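Local structure of TqaA (Penicillium aethiopicum, 5DLK) at residues Ser90-His95 with Val157-Val162; Glu134-Leu139 with Val171-Ile176; Leu266-Gly271 with Glu451-Ile456. The protein is a nonribosomal peptide synthetase whose terminal condensation domain, the part described here, probably carries out the macrocyclization that releases the peptide. All coordinates share one frame; numbering follows the deposited sequence.

Contact 1 (Ser90-His95 with Val157-Val162)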
loop_
_atom_site.group_PDB
_atom_site.type_symbol
_atom_site.label_atom_id
_atom_site.label_comp_id
_atom_site.label_asym_id
_atom_site.label_seq_id
_atom_site.Cartn_x
_atom_site.Cartn_y
_atom_site.Cartn_z
ATOM N N SER A 90 17.055 16.329 5.017
ATOM C CA SER A 90 16.376 17.126 3.996
ATOM C C SER A 90 15.181 16.381 3.398
ATOM O O SER A 90 14.183 17.000 3.020
ATOM C CB SER A 90 17.349 17.522 2.883
ATOM O OG SER A 90 18.329 18.415 3.387
ATOM N N LEU A 91 15.296 15.060 3.303
ATOM C CA LEU A 91 14.186 14.252 2.809
ATOM C C LEU A 91 12.973 14.378 3.736
ATOM O O LEU A 91 11.844 14.585 3.274
ATOM C CB LEU A 91 14.603 12.791 2.663
ATOM C CG LEU A 91 13.552 11.902 1.986
ATOM C CD1 LEU A 91 13.424 12.226 0.499
ATOM C CD2 LEU A 91 13.897 10.434 2.194
ATOM N N VAL A 92 13.211 14.284 5.040
ATOM C CA VAL A 92 12.139 14.380 6.022
ATOM C C VAL A 92 11.557 15.800 6.078
ATOM O O VAL A 92 10.342 15.977 6.224
ATOM C CB VAL A 92 12.635 13.937 7.395
ATOM C CG1 VAL A 92 11.563 14.127 8.454
ATOM C CG2 VAL A 92 13.065 12.475 7.321
ATOM N N ASP A 93 12.415 16.811 5.934
ATOM C CA ASP A 93 11.952 18.189 5.766
ATOM C C ASP A 93 10.940 18.315 4.621
ATOM O O ASP A 93 9.903 18.969 4.757
ATOM C CB ASP A 93 13.135 19.132 5.490
ATOM C CG ASP A 93 14.076 19.262 6.667
ATOM O OD1 ASP A 93 13.669 18.965 7.816
ATOM O OD2 ASP A 93 15.235 19.677 6.443
ATOM N N ARG A 94 11.255 17.691 3.495
ATOM C CA ARG A 94 10.455 17.819 2.283
ATOM C C ARG A 94 9.075 17.145 2.354
ATOM O O ARG A 94 8.103 17.678 1.818
ATOM C CB ARG A 94 11.241 17.256 1.093
ATOM C CG ARG A 94 10.483 17.266 -0.234
ATOM C CD ARG A 94 11.393 16.825 -1.366
ATOM N NE ARG A 94 10.707 16.688 -2.650
ATOM C CZ ARG A 94 10.334 17.710 -3.419
ATOM N NH1 ARG A 94 9.722 17.482 -4.576
ATOM N NH2 ARG A 94 10.564 18.963 -3.032
ATOM N N HIS A 95 8.982 15.981 2.999
ATOM C CA HIS A 95 7.730 15.198 2.969
ATOM C C HIS A 95 7.101 15.035 4.347
ATOM O O HIS A 95 7.597 14.269 5.165
ATOM C CB HIS A 95 7.986 13.809 2.376
ATOM C CG HIS A 95 8.495 13.830 0.966
ATOM N ND1 HIS A 95 7.690 14.123 -0.113
ATOM C CD2 HIS A 95 9.721 13.558 0.456
ATOM C CE1 HIS A 95 8.399 14.046 -1.224
ATOM N NE2 HIS A 95 9.634 13.705 -0.907
ATOM N N VAL A 157 9.336 6.526 10.747
ATOM C CA VAL A 157 10.384 6.747 9.753
ATOM C C VAL A 157 11.692 7.138 10.457
ATOM O O VAL A 157 11.764 8.137 11.182
ATOM C CB VAL A 157 9.983 7.802 8.713
ATOM C CG1 VAL A 157 11.192 8.283 7.901
ATOM C CG2 VAL A 157 8.921 7.219 7.747
ATOM N N ARG A 158 12.712 6.315 10.258
ATOM C CA ARG A 158 14.005 6.532 10.903
ATOM C C ARG A 158 15.088 5.825 10.107
ATOM O O ARG A 158 14.820 4.857 9.384
ATOM C CB ARG A 158 13.978 6.057 12.354
ATOM C CG ARG A 158 13.513 4.627 12.565
ATOM C CD ARG A 158 13.370 4.355 14.071
ATOM N NE ARG A 158 12.444 5.310 14.663
ATOM C CZ ARG A 158 12.481 5.751 15.917
ATOM N NH1 ARG A 158 13.432 5.340 16.761
ATOM N NH2 ARG A 158 11.551 6.622 16.322
ATOM N N PHE A 159 16.314 6.325 10.233
ATOM C CA PHE A 159 17.403 5.944 9.343
ATOM C C PHE A 159 18.545 5.310 10.108
ATOM O O PHE A 159 18.815 5.685 11.251
ATOM C CB PHE A 159 17.950 7.164 8.590
ATOM C CG PHE A 159 16.931 7.886 7.764
ATOM C CD1 PHE A 159 16.076 8.806 8.338
ATOM C CD2 PHE A 159 16.847 7.645 6.404
ATOM C CE1 PHE A 159 15.122 9.490 7.562
ATOM C CE2 PHE A 159 15.898 8.316 5.615
ATOM C CZ PHE A 159 15.041 9.238 6.200
ATOM N N THR A 160 19.193 4.346 9.462
ATOM C CA THR A 160 20.332 3.632 10.044
ATOM C C THR A 160 21.450 3.634 9.017
ATOM O O THR A 160 21.213 3.463 7.832
ATOM C CB THR A 160 19.980 2.174 10.439
ATOM O OG1 THR A 160 18.886 2.166 11.367
ATOM C CG2 THR A 160 21.172 1.491 11.104
ATOM N N LEU A 161 22.681 3.825 9.479
ATOM C CA LEU A 161 23.834 3.843 8.593
ATOM C C LEU A 161 24.893 2.937 9.199
ATOM O O LEU A 161 25.383 3.220 10.291
ATOM C CB LEU A 161 24.360 5.274 8.443
ATOM C CG LEU A 161 25.350 5.590 7.333
ATOM C CD1 LEU A 161 24.799 5.100 6.009
ATOM C CD2 LEU A 161 25.577 7.096 7.289
ATOM N N VAL A 162 25.195 1.831 8.522
ATOM C CA VAL A 162 26.102 0.818 9.067
ATOM C C VAL A 162 27.336 0.725 8.176
ATOM O O VAL A 162 27.229 0.420 6.992
ATOM C CB VAL A 162 25.404 -0.556 9.188
ATOM C CG1 VAL A 162 26.349 -1.601 9.742
ATOM C CG2 VAL A 162 24.183 -0.446 10.092
#
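F159 holds its CG anti to its own carbonyl carbon (chi1 -58°), which sends the ring from the strand toward helix 81-94. V92 places CG1 anti to the backbone N (chi1 176°), and this sets its other methyl, CG2, against the ring. CG2 meets the rim of the phenyl group near its plane. V92 CG2 lies 3.6 Å from F159 CE1. The neighbouring ring atom, F159 CZ, is 4.0 Å from V92 CG2. The contact is made at an edge and is not a stack. The two side chains run past each other in opposite senses. L91 adds a looser touch at the same rim, with CD2 4.3 Å from F159 CZ. No hydrogen bond crosses between the segments, and all three touching residues are buried.

The other branch of L91 is used within its own segment. Its CD1 lies at the edge of the H95 ring, in plane, while R94 CG covers one face of that ring 3.7 Å above its centre. H95 NE2 bonds to D192 of helix 186-197, and R94 NE forms a salt bridge with the same carboxylate. The phenyl group of F159 also touches C88, one turn before V92, and I174 on the adjoining strand. The arrangement is that of a helix laid on a mixed beta sheet, as in the alpha/beta lobes of condensation domains, relatives of the CoA-dependent acyltransferases.

Contact 2 (Glu134-Leu139 with Val171-Ile176)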
loop_
_atom_site.group_PDB
_atom_site.type_symbol
_atom_site.label_atom_id
_atom_site.label_comp_id
_atom_site.label_asym_id
_atom_site.label_seq_id
_atom_site.Cartn_x
_atom_site.Cartn_y
_atom_site.Cartn_z
ATOM N N GLU A 134 24.486 -7.951 7.793
ATOM C CA GLU A 134 24.202 -8.893 8.871
ATOM C C GLU A 134 23.940 -8.173 10.191
ATOM O O GLU A 134 23.151 -8.642 11.017
ATOM C CB GLU A 134 25.352 -9.899 9.033
ATOM C CG GLU A 134 25.448 -10.888 7.861
ATOM C CD GLU A 134 26.672 -11.786 7.945
ATOM O OE1 GLU A 134 27.219 -11.940 9.062
ATOM O OE2 GLU A 134 27.077 -12.337 6.893
ATOM N N VAL A 135 24.613 -7.048 10.403
ATOM C CA VAL A 135 24.324 -6.204 11.558
ATOM C C VAL A 135 22.898 -5.635 11.446
ATOM O O VAL A 135 22.144 -5.635 12.417
ATOM C CB VAL A 135 25.333 -5.047 11.674
ATOM C CG1 VAL A 135 24.879 -4.016 12.719
ATOM C CG2 VAL A 135 26.722 -5.607 12.008
ATOM N N CYS A 136 22.563 -5.134 10.268
ATOM C CA CYS A 136 21.221 -4.595 10.019
ATOM C C CYS A 136 20.154 -5.656 10.286
ATOM O O CYS A 136 19.127 -5.381 10.918
ATOM C CB CYS A 136 21.093 -4.089 8.584
ATOM S SG CYS A 136 22.044 -2.612 8.174
ATOM N N LYS A 137 20.400 -6.869 9.804
ATOM C CA LYS A 137 19.446 -7.957 9.995
ATOM C C LYS A 137 19.322 -8.308 11.470
ATOM O O LYS A 137 18.232 -8.550 11.955
ATOM C CB LYS A 137 19.851 -9.191 9.177
ATOM C CG LYS A 137 18.799 -10.299 9.118
ATOM C CD LYS A 137 17.458 -9.769 8.561
ATOM C CE LYS A 137 16.704 -10.845 7.765
ATOM N NZ LYS A 137 16.480 -12.093 8.551
ATOM N N ALA A 138 20.434 -8.308 12.209
ATOM C CA ALA A 138 20.358 -8.596 13.639
ATOM C C ALA A 138 19.539 -7.555 14.412
ATOM O O ALA A 138 18.824 -7.907 15.344
ATOM C CB ALA A 138 21.784 -8.698 14.253
ATOM N N LEU A 139 19.675 -6.278 14.056
ATOM C CA LEU A 139 18.941 -5.226 14.743
ATOM C C LEU A 139 17.451 -5.318 14.372
ATOM O O LEU A 139 16.574 -5.122 15.216
ATOM C CB LEU A 139 19.495 -3.839 14.379
ATOM C CG LEU A 139 20.897 -3.542 14.935
ATOM C CD1 LEU A 139 21.362 -2.233 14.325
ATOM C CD2 LEU A 139 20.833 -3.464 16.451
ATOM N N VAL A 171 25.857 0.287 4.547
ATOM C CA VAL A 171 24.427 0.043 4.281
ATOM C C VAL A 171 23.608 1.160 4.910
ATOM O O VAL A 171 23.756 1.453 6.092
ATOM C CB VAL A 171 23.946 -1.329 4.816
ATOM C CG1 VAL A 171 22.417 -1.503 4.582
ATOM C CG2 VAL A 171 24.708 -2.464 4.144
ATOM N N LEU A 172 22.757 1.787 4.098
ATOM C CA LEU A 172 21.824 2.791 4.582
ATOM C C LEU A 172 20.452 2.150 4.624
ATOM O O LEU A 172 20.051 1.558 3.629
ATOM C CB LEU A 172 21.809 4.003 3.659
ATOM C CG LEU A 172 20.653 4.992 3.816
ATOM C CD1 LEU A 172 20.789 5.782 5.098
ATOM C CD2 LEU A 172 20.601 5.900 2.605
ATOM N N THR A 173 19.750 2.224 5.757
ATOM C CA THR A 173 18.365 1.733 5.775
ATOM C C THR A 173 17.359 2.818 6.157
ATOM O O THR A 173 17.642 3.750 6.924
ATOM C CB THR A 173 18.190 0.511 6.714
ATOM O OG1 THR A 173 18.023 0.934 8.071
ATOM C CG2 THR A 173 19.403 -0.436 6.609
ATOM N N ILE A 174 16.172 2.692 5.575
ATOM C CA ILE A 174 15.074 3.597 5.828
ATOM C C ILE A 174 13.912 2.746 6.316
ATOM O O ILE A 174 13.433 1.901 5.570
ATOM C CB ILE A 174 14.687 4.366 4.542
ATOM C CG1 ILE A 174 15.956 4.844 3.821
ATOM C CG2 ILE A 174 13.707 5.493 4.842
ATOM C CD1 ILE A 174 15.722 5.433 2.431
ATOM N N GLN A 175 13.497 2.930 7.565
ATOM C CA GLN A 175 12.360 2.187 8.099
ATOM C C GLN A 175 11.107 3.024 7.912
ATOM O O GLN A 175 11.162 4.248 7.946
ATOM C CB GLN A 175 12.573 1.820 9.566
ATOM C CG GLN A 175 13.660 0.774 9.744
ATOM C CD GLN A 175 13.843 0.352 11.178
ATOM O OE1 GLN A 175 13.131 0.809 12.075
ATOM N NE2 GLN A 175 14.811 -0.529 11.407
ATOM N N ILE A 176 9.978 2.362 7.679
ATOM C CA ILE A 176 8.770 3.097 7.329
ATOM C C ILE A 176 7.547 2.173 7.443
ATOM O O ILE A 176 7.611 0.980 7.134
ATOM C CB ILE A 176 8.891 3.717 5.896
ATOM C CG1 ILE A 176 7.684 4.605 5.554
ATOM C CG2 ILE A 176 9.150 2.646 4.837
ATOM C CD1 ILE A 176 7.872 5.425 4.269
#
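C136 carries the helix side of this contact alone, and all of it is apolar. The C136 sulfur rests over the two adjoining methyls, V171 CG1 and T173 CG2. C136 SG lies 3.8 Å from V171 CG1 and 3.8 Å from T173 CG2. V171 and T173 are two apart in the strand, so both point from the same face, and the thiol bridges them. C136 keeps SG anti to its carbonyl carbon (chi1 -69°), the setting that places the sulfur against the strand. T173 has chi1 83°, with OG1 between the backbone N and the carbonyl carbon. This gives the methyl, and not the hydroxyl, to the sulfur. V171 CB is close behind its methyl, 4.1 Å from C136 SG.

Polar bonds play no part across the two segments. Q175 NE2 bonds to D144, farther along the helix, and gives a polar link between helix and strand beyond the sulfur contact.

Helix 132-144 packs on the face of strand 169-177 that carries V171 and T173. V171 also touches P132 and M133 at the start of the helix. The strand is central in its sheet, paired antiparallel with strand 158-163 and with strand 67-75, whose S69 and N71 touch T173.

Contact 3 (Leu266-Gly271 with Glu451-Ile456). With EDO (1,2-ethanediol), chain E.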
loop_
_atom_site.group_PDB
_atom_site.type_symbol
_atom_site.label_atom_id
_atom_site.label_comp_id
_atom_site.label_asym_id
_atom_site.label_seq_id
_atom_site.Cartn_x
_atom_site.Cartn_y
_atom_site.Cartn_z
ATOM N N LEU A 266 0.977 -17.005 5.917
ATOM C CA LEU A 266 1.557 -17.816 4.852
ATOM C C LEU A 266 1.530 -17.071 3.529
ATOM O O LEU A 266 0.486 -16.516 3.147
ATOM C CB LEU A 266 0.806 -19.142 4.671
ATOM C CG LEU A 266 0.722 -20.137 5.816
ATOM C CD1 LEU A 266 0.018 -21.401 5.312
ATOM C CD2 LEU A 266 2.117 -20.454 6.281
ATOM N N TRP A 267 2.666 -17.076 2.833
ATOM C CA TRP A 267 2.733 -16.629 1.446
ATOM C C TRP A 267 2.845 -17.834 0.520
ATOM O O TRP A 267 3.666 -18.738 0.744
ATOM C CB TRP A 267 3.933 -15.714 1.199
ATOM C CG TRP A 267 3.815 -14.344 1.744
ATOM C CD1 TRP A 267 4.095 -13.937 3.015
ATOM C CD2 TRP A 267 3.406 -13.176 1.025
ATOM N NE1 TRP A 267 3.883 -12.579 3.130
ATOM C CE2 TRP A 267 3.461 -12.088 1.925
ATOM C CE3 TRP A 267 2.996 -12.942 -0.293
ATOM C CZ2 TRP A 267 3.122 -10.786 1.549
ATOM C CZ3 TRP A 267 2.653 -11.651 -0.666
ATOM C CH2 TRP A 267 2.726 -10.583 0.253
ATOM N N THR A 268 2.052 -17.836 -0.541
ATOM C CA THR A 268 2.064 -18.951 -1.485
ATOM C C THR A 268 2.163 -18.395 -2.904
ATOM O O THR A 268 1.458 -17.449 -3.255
ATOM C CB THR A 268 0.813 -19.834 -1.312
ATOM O OG1 THR A 268 0.756 -20.298 0.049
ATOM C CG2 THR A 268 0.842 -21.032 -2.273
ATOM N N PHE A 269 3.070 -18.950 -3.707
ATOM C CA PHE A 269 3.390 -18.344 -5.005
ATOM C C PHE A 269 3.156 -19.317 -6.140
ATOM O O PHE A 269 3.428 -20.507 -6.003
ATOM C CB PHE A 269 4.862 -17.883 -5.043
ATOM C CG PHE A 269 5.256 -16.977 -3.910
ATOM C CD1 PHE A 269 5.041 -15.613 -3.995
ATOM C CD2 PHE A 269 5.860 -17.482 -2.765
ATOM C CE1 PHE A 269 5.409 -14.761 -2.951
ATOM C CE2 PHE A 269 6.227 -16.637 -1.724
ATOM C CZ PHE A 269 6.000 -15.275 -1.825
ATOM N N LYS A 270 2.689 -18.805 -7.272
ATOM C CA LYS A 270 2.580 -19.602 -8.497
ATOM C C LYS A 270 2.921 -18.715 -9.687
ATOM O O LYS A 270 2.278 -17.692 -9.917
ATOM C CB LYS A 270 1.178 -20.205 -8.646
ATOM C CG LYS A 270 0.959 -21.076 -9.898
ATOM C CD LYS A 270 1.997 -22.182 -9.980
ATOM C CE LYS A 270 1.462 -23.431 -10.684
ATOM N NZ LYS A 270 1.343 -23.251 -12.138
ATOM N N GLY A 271 3.943 -19.092 -10.449
ATOM C CA GLY A 271 4.282 -18.318 -11.632
ATOM C C GLY A 271 3.733 -18.926 -12.907
ATOM O O GLY A 271 3.723 -20.152 -13.071
ATOM N N GLU A 451 -3.909 -24.435 -3.720
ATOM C CA GLU A 451 -4.977 -24.713 -4.683
ATOM C C GLU A 451 -5.569 -23.421 -5.219
ATOM O O GLU A 451 -5.864 -23.317 -6.413
ATOM C CB GLU A 451 -6.083 -25.573 -4.065
ATOM C CG GLU A 451 -7.177 -26.001 -5.061
ATOM C CD GLU A 451 -6.674 -26.897 -6.215
ATOM O OE1 GLU A 451 -5.514 -27.363 -6.185
ATOM O OE2 GLU A 451 -7.454 -27.146 -7.163
ATOM N N LEU A 452 -5.735 -22.434 -4.344
ATOM C CA LEU A 452 -6.221 -21.128 -4.776
ATOM C C LEU A 452 -5.269 -20.502 -5.799
ATOM O O LEU A 452 -5.702 -20.051 -6.848
ATOM C CB LEU A 452 -6.391 -20.190 -3.578
ATOM C CG LEU A 452 -6.870 -18.788 -3.946
ATOM C CD1 LEU A 452 -8.238 -18.817 -4.625
ATOM C CD2 LEU A 452 -6.861 -17.892 -2.701
ATOM N N ALA A 453 -3.973 -20.472 -5.492
ATOM C CA ALA A 453 -3.012 -19.876 -6.419
ATOM C C ALA A 453 -2.985 -20.640 -7.747
ATOM O O ALA A 453 -2.884 -20.041 -8.824
ATOM C CB ALA A 453 -1.598 -19.828 -5.780
ATOM N N ASN A 454 -3.074 -21.966 -7.665
ATOM C CA ASN A 454 -3.111 -22.802 -8.859
ATOM C C ASN A 454 -4.338 -22.550 -9.725
ATOM O O ASN A 454 -4.226 -22.409 -10.938
ATOM C CB ASN A 454 -3.067 -24.279 -8.469
ATOM C CG ASN A 454 -1.655 -24.734 -8.118
ATOM O OD1 ASN A 454 -0.681 -24.035 -8.413
ATOM N ND2 ASN A 454 -1.539 -25.894 -7.481
ATOM N N ASN A 455 -5.505 -22.525 -9.095
ATOM C CA ASN A 455 -6.759 -22.336 -9.842
ATOM C C ASN A 455 -6.833 -20.962 -10.518
ATOM O O ASN A 455 -7.182 -20.852 -11.696
ATOM C CB ASN A 455 -7.967 -22.480 -8.918
ATOM C CG ASN A 455 -8.181 -23.901 -8.423
ATOM O OD1 ASN A 455 -8.943 -24.108 -7.477
ATOM N ND2 ASN A 455 -7.488 -24.873 -9.018
ATOM N N ILE A 456 -6.535 -19.922 -9.745
ATOM C CA ILE A 456 -6.545 -18.555 -10.273
ATOM C C ILE A 456 -5.569 -18.438 -11.443
ATOM O O ILE A 456 -5.920 -17.914 -12.493
ATOM C CB ILE A 456 -6.164 -17.507 -9.190
ATOM C CG1 ILE A 456 -7.195 -17.478 -8.049
ATOM C CG2 ILE A 456 -6.037 -16.114 -9.806
ATOM C CD1 ILE A 456 -8.615 -17.104 -8.491
HETATM C C1 EDO E . 5.149 -12.044 6.566
HETATM O O1 EDO E . 4.587 -11.138 5.584
HETATM C C2 EDO E . 6.035 -11.334 7.605
HETATM O O2 EDO E . 5.265 -10.503 8.501
#
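The N454 amide meets K270 through its oxygen. K270 CE comes within 3.2 Å of N454 OD1, tilted from the amide plane, and K270 CD lies 3.6 Å from the same oxygen. The two side chains cross at about a right angle. K270 NZ is 4.3 Å from N454 OD1, so the lysine meets the amide through its methylenes and not through an ammonium hydrogen bond. The W267 indole points from the other face of the strand. At its edge NE1 donates a nearly straight bond to O1 of a 1,2-ethanediol, 2.9 Å between W267 NE1 and the oxygen and 170° at the hydrogen. The diol, probably from the crystallisation liquor, also bonds to F416 O. The indole meets the ring of F425 at a shallow angle.

Strand 265-272 is an outermost strand of a mixed sheet, paired antiparallel with strand 433-440. Helix 446-465 follows that partner in the chain and covers the side of the sheet to which T268 and K270 point. This is the alpha/beta layering expected of the C-terminal lobe of a condensation domain. The axes of the two segments approach to 7.9 Å and run at 26° to each other.

This close approach is consistent with the small A453 at this point. A453 CB lies 4.0 Å from K270 CB and 4.4 Å from T268 CG2. T268 OG1 bonds to Q446, nearer the start of the helix. K270 sets CG anti to its backbone N (chi1 -179°), and the chain then bends at chi2 to run over A453 toward N454. An alanine in place of K270 would take away the methylenes beside N454 OD1, and the amide would probably be freer to turn.

Overall arrangement
Contacts 1 and 2 share one mixed sheet, and their centres are 13 Å apart. Strands 158-163 and 169-177 are sheet neighbours, and T160 O is 2.8 Å from T173 N, a probable hydrogen bond. Helices 81-94 and 132-144 pack on opposite faces of this sheet. V162 CG2 of the contact 1 strand lies 3.6 Å from C136 SG of contact 2. Contact 3 belongs to a different sheet, with its centre about 37 Å from that of contact 1 and 30 Å from that of contact 2. All three lie away from the phosphopantetheine-binding residues. In sequence, G183, one of those residues, follows soon after the end of strand 169-177.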